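Auracyanin-A (Chloroflexus aurantiacus, PDB 2AAN) binds a single copper ion in a cupredoxin fold and probably serves as a soluble electron acceptor for the membrane-bound alternative complex III. Local coordinates at residues Leu37-Ser40 and Ala41-Val45. Numbering follows the deposited sequence.
Sequences LTVS and AGQTV
Ser40 and Gln43 join twice, once through the backbone alone and once through a side chain, and together they show how a tight turn can satisfy some of its own polar groups. The four residues from Ser40 to Gln43 form a type II beta turn, closed by the bond from Gln43 N to Ser40 O at 3.1 Å. Gly42 has the positive phi expected at the third position of such a turn, which glycine adopts readily. The second bond runs the other way across the turn: Ser40 N donates to Gln43 OE1 over 3.1 Å in an almost straight line (173°), tilted 26° from the plane of the amide carbonyl. With CG anti to the backbone N (chi1 -178°) and the chain extended beyond it, the glutamine reaches back across the mouth of the turn to place its amide oxygen there. The other half of that amide is satisfied too, NE2 donating to the carbonyl of Gly17, so both ends of the group are held. Were Gln43 cut back to alanine, Ser40 N and the Gly17 carbonyl would probably lose these partners, and Val39 CB the amide oxygen packed 3.6 Å from it (Gln43 OE1). Beyond that contact, Val39 CG1 meets Val45 CG2 at 3.8 Å, the two side chains crossing at roughly a right angle. Both valines also touch Ile21 of strand 19-24. Ala41 pairs through its backbone with Asn139, and the turn thus carries the chain from strand 36-39, paired with strand 133-138, into strand 44-50 of the other sheet, between strands 19-24 and 106-112, away from the copper site.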
ATOM      1  N   LEU A  37      -3.982  -7.803  -7.203  1.00 14.34           N
ATOM      2  CA  LEU A  37      -3.576  -7.086  -8.415  1.00 16.48           C
ATOM      3  C   LEU A  37      -2.542  -7.909  -9.135  1.00 19.36           C
ATOM      4  O   LEU A  37      -1.750  -8.574  -8.494  1.00 22.69           O
ATOM      5  CB  LEU A  37      -2.971  -5.739  -8.042  1.00 20.38           C
ATOM      6  CG  LEU A  37      -3.809  -4.835  -7.145  1.00 16.53           C
ATOM      7  CD1 LEU A  37      -3.026  -3.574  -6.762  1.00 25.04           C
ATOM      8  CD2 LEU A  37      -5.154  -4.473  -7.794  1.00 15.75           C
ATOM      9  N   THR A  38      -2.596  -7.916 -10.465  1.00 21.79           N
ATOM     10  CA  THR A  38      -1.644  -8.648 -11.265  1.00 26.83           C
ATOM     11  C   THR A  38      -1.036  -7.694 -12.259  1.00 26.06           C
ATOM     12  O   THR A  38      -1.751  -6.950 -12.920  1.00 24.71           O
ATOM     13  CB  THR A  38      -2.296  -9.793 -12.035  1.00 28.52           C
ATOM     14  OG1 THR A  38      -2.930 -10.673 -11.116  1.00 33.48           O
ATOM     15  CG2 THR A  38      -1.237 -10.581 -12.796  1.00 36.41           C
ATOM     16  N   VAL A  39       0.293  -7.694 -12.311  1.00 19.66           N
ATOM     17  CA  VAL A  39       1.038  -6.880 -13.254  1.00 22.94           C
ATOM     18  C   VAL A  39       2.149  -7.762 -13.815  1.00 22.91           C
ATOM     19  O   VAL A  39       2.322  -8.900 -13.358  1.00 16.15           O
ATOM     20  CB  VAL A  39       1.615  -5.596 -12.602  1.00 22.71           C
ATOM     21  CG1 VAL A  39       0.464  -4.682 -12.124  1.00 17.56           C
ATOM     22  CG2 VAL A  39       2.560  -5.916 -11.442  1.00 23.03           C
ATOM     23  N   SER A  40       2.898  -7.226 -14.777  1.00 20.56           N
ATOM     24  CA  SER A  40       4.085  -7.905 -15.346  1.00 24.38           C
ATOM     25  C   SER A  40       5.340  -7.327 -14.736  1.00 21.44           C
ATOM     26  O   SER A  40       5.386  -6.146 -14.440  1.00 20.42           O
ATOM     27  CB  SER A  40       4.152  -7.707 -16.865  1.00 20.48           C
ATOM     28  OG  SER A  40       2.872  -7.883 -17.445  1.00 28.77           O
ATOM     29  N   ALA A  41       6.373  -8.146 -14.579  1.00 20.38           N
ATOM     30  CA  ALA A  41       7.632  -7.668 -14.045  1.00 20.36           C
ATOM     31  C   ALA A  41       8.203  -6.519 -14.920  1.00 22.72           C
ATOM     32  O   ALA A  41       8.144  -6.573 -16.136  1.00 21.82           O
ATOM     33  CB  ALA A  41       8.631  -8.817 -13.952  1.00 23.68           C
ATOM     34  N   GLY A  42       8.715  -5.476 -14.295  1.00 19.61           N
ATOM     35  CA  GLY A  42       9.333  -4.360 -15.017  1.00 19.16           C
ATOM     36  C   GLY A  42       8.323  -3.359 -15.576  1.00 24.92           C
ATOM     37  O   GLY A  42       8.704  -2.281 -16.036  1.00 23.45           O
ATOM     38  N   GLN A  43       7.041  -3.715 -15.567  1.00 20.01           N
ATOM     39  CA  GLN A  43       5.994  -2.837 -16.069  1.00 21.10           C
ATOM     40  C   GLN A  43       5.892  -1.578 -15.209  1.00 23.98           C
ATOM     41  O   GLN A  43       5.997  -1.667 -13.979  1.00 21.37           O
ATOM     42  CB  GLN A  43       4.650  -3.578 -16.085  1.00 18.96           C
ATOM     43  CG  GLN A  43       3.506  -2.770 -16.641  1.00 25.30           C
ATOM     44  CD  GLN A  43       2.243  -3.580 -16.816  1.00 19.72           C
ATOM     45  OE1 GLN A  43       1.975  -4.514 -16.067  1.00 21.34           O
ATOM     46  NE2 GLN A  43       1.463  -3.235 -17.837  1.00 22.28           N
ATOM     47  N   THR A  44       5.661  -0.427 -15.859  1.00 18.96           N
ATOM     48  CA  THR A  44       5.363   0.827 -15.164  1.00 22.60           C
ATOM     49  C   THR A  44       3.896   0.808 -14.723  1.00 22.55           C
ATOM     50  O   THR A  44       2.975   0.757 -15.565  1.00 18.65           O
ATOM     51  CB  THR A  44       5.644   2.109 -16.023  1.00 23.78           C
ATOM     52  OG1 THR A  44       7.008   2.123 -16.440  1.00 18.50           O
ATOM     53  CG2 THR A  44       5.384   3.380 -15.218  1.00 21.01           C
ATOM     54  N   VAL A  45       3.716   0.827 -13.400  1.00 17.66           N
ATOM     55  CA  VAL A  45       2.427   0.754 -12.720  1.00 22.05           C
ATOM     56  C   VAL A  45       2.204   2.049 -11.942  1.00 13.85           C
ATOM     57  O   VAL A  45       3.065   2.456 -11.155  1.00 15.45           O
ATOM     58  CB  VAL A  45       2.379  -0.406 -11.677  1.00 18.34           C
ATOM     59  CG1 VAL A  45       0.933  -0.510 -11.043  1.00 17.90           C
ATOM     60  CG2 VAL A  45       2.816  -1.710 -12.296  1.00 24.58           C
TER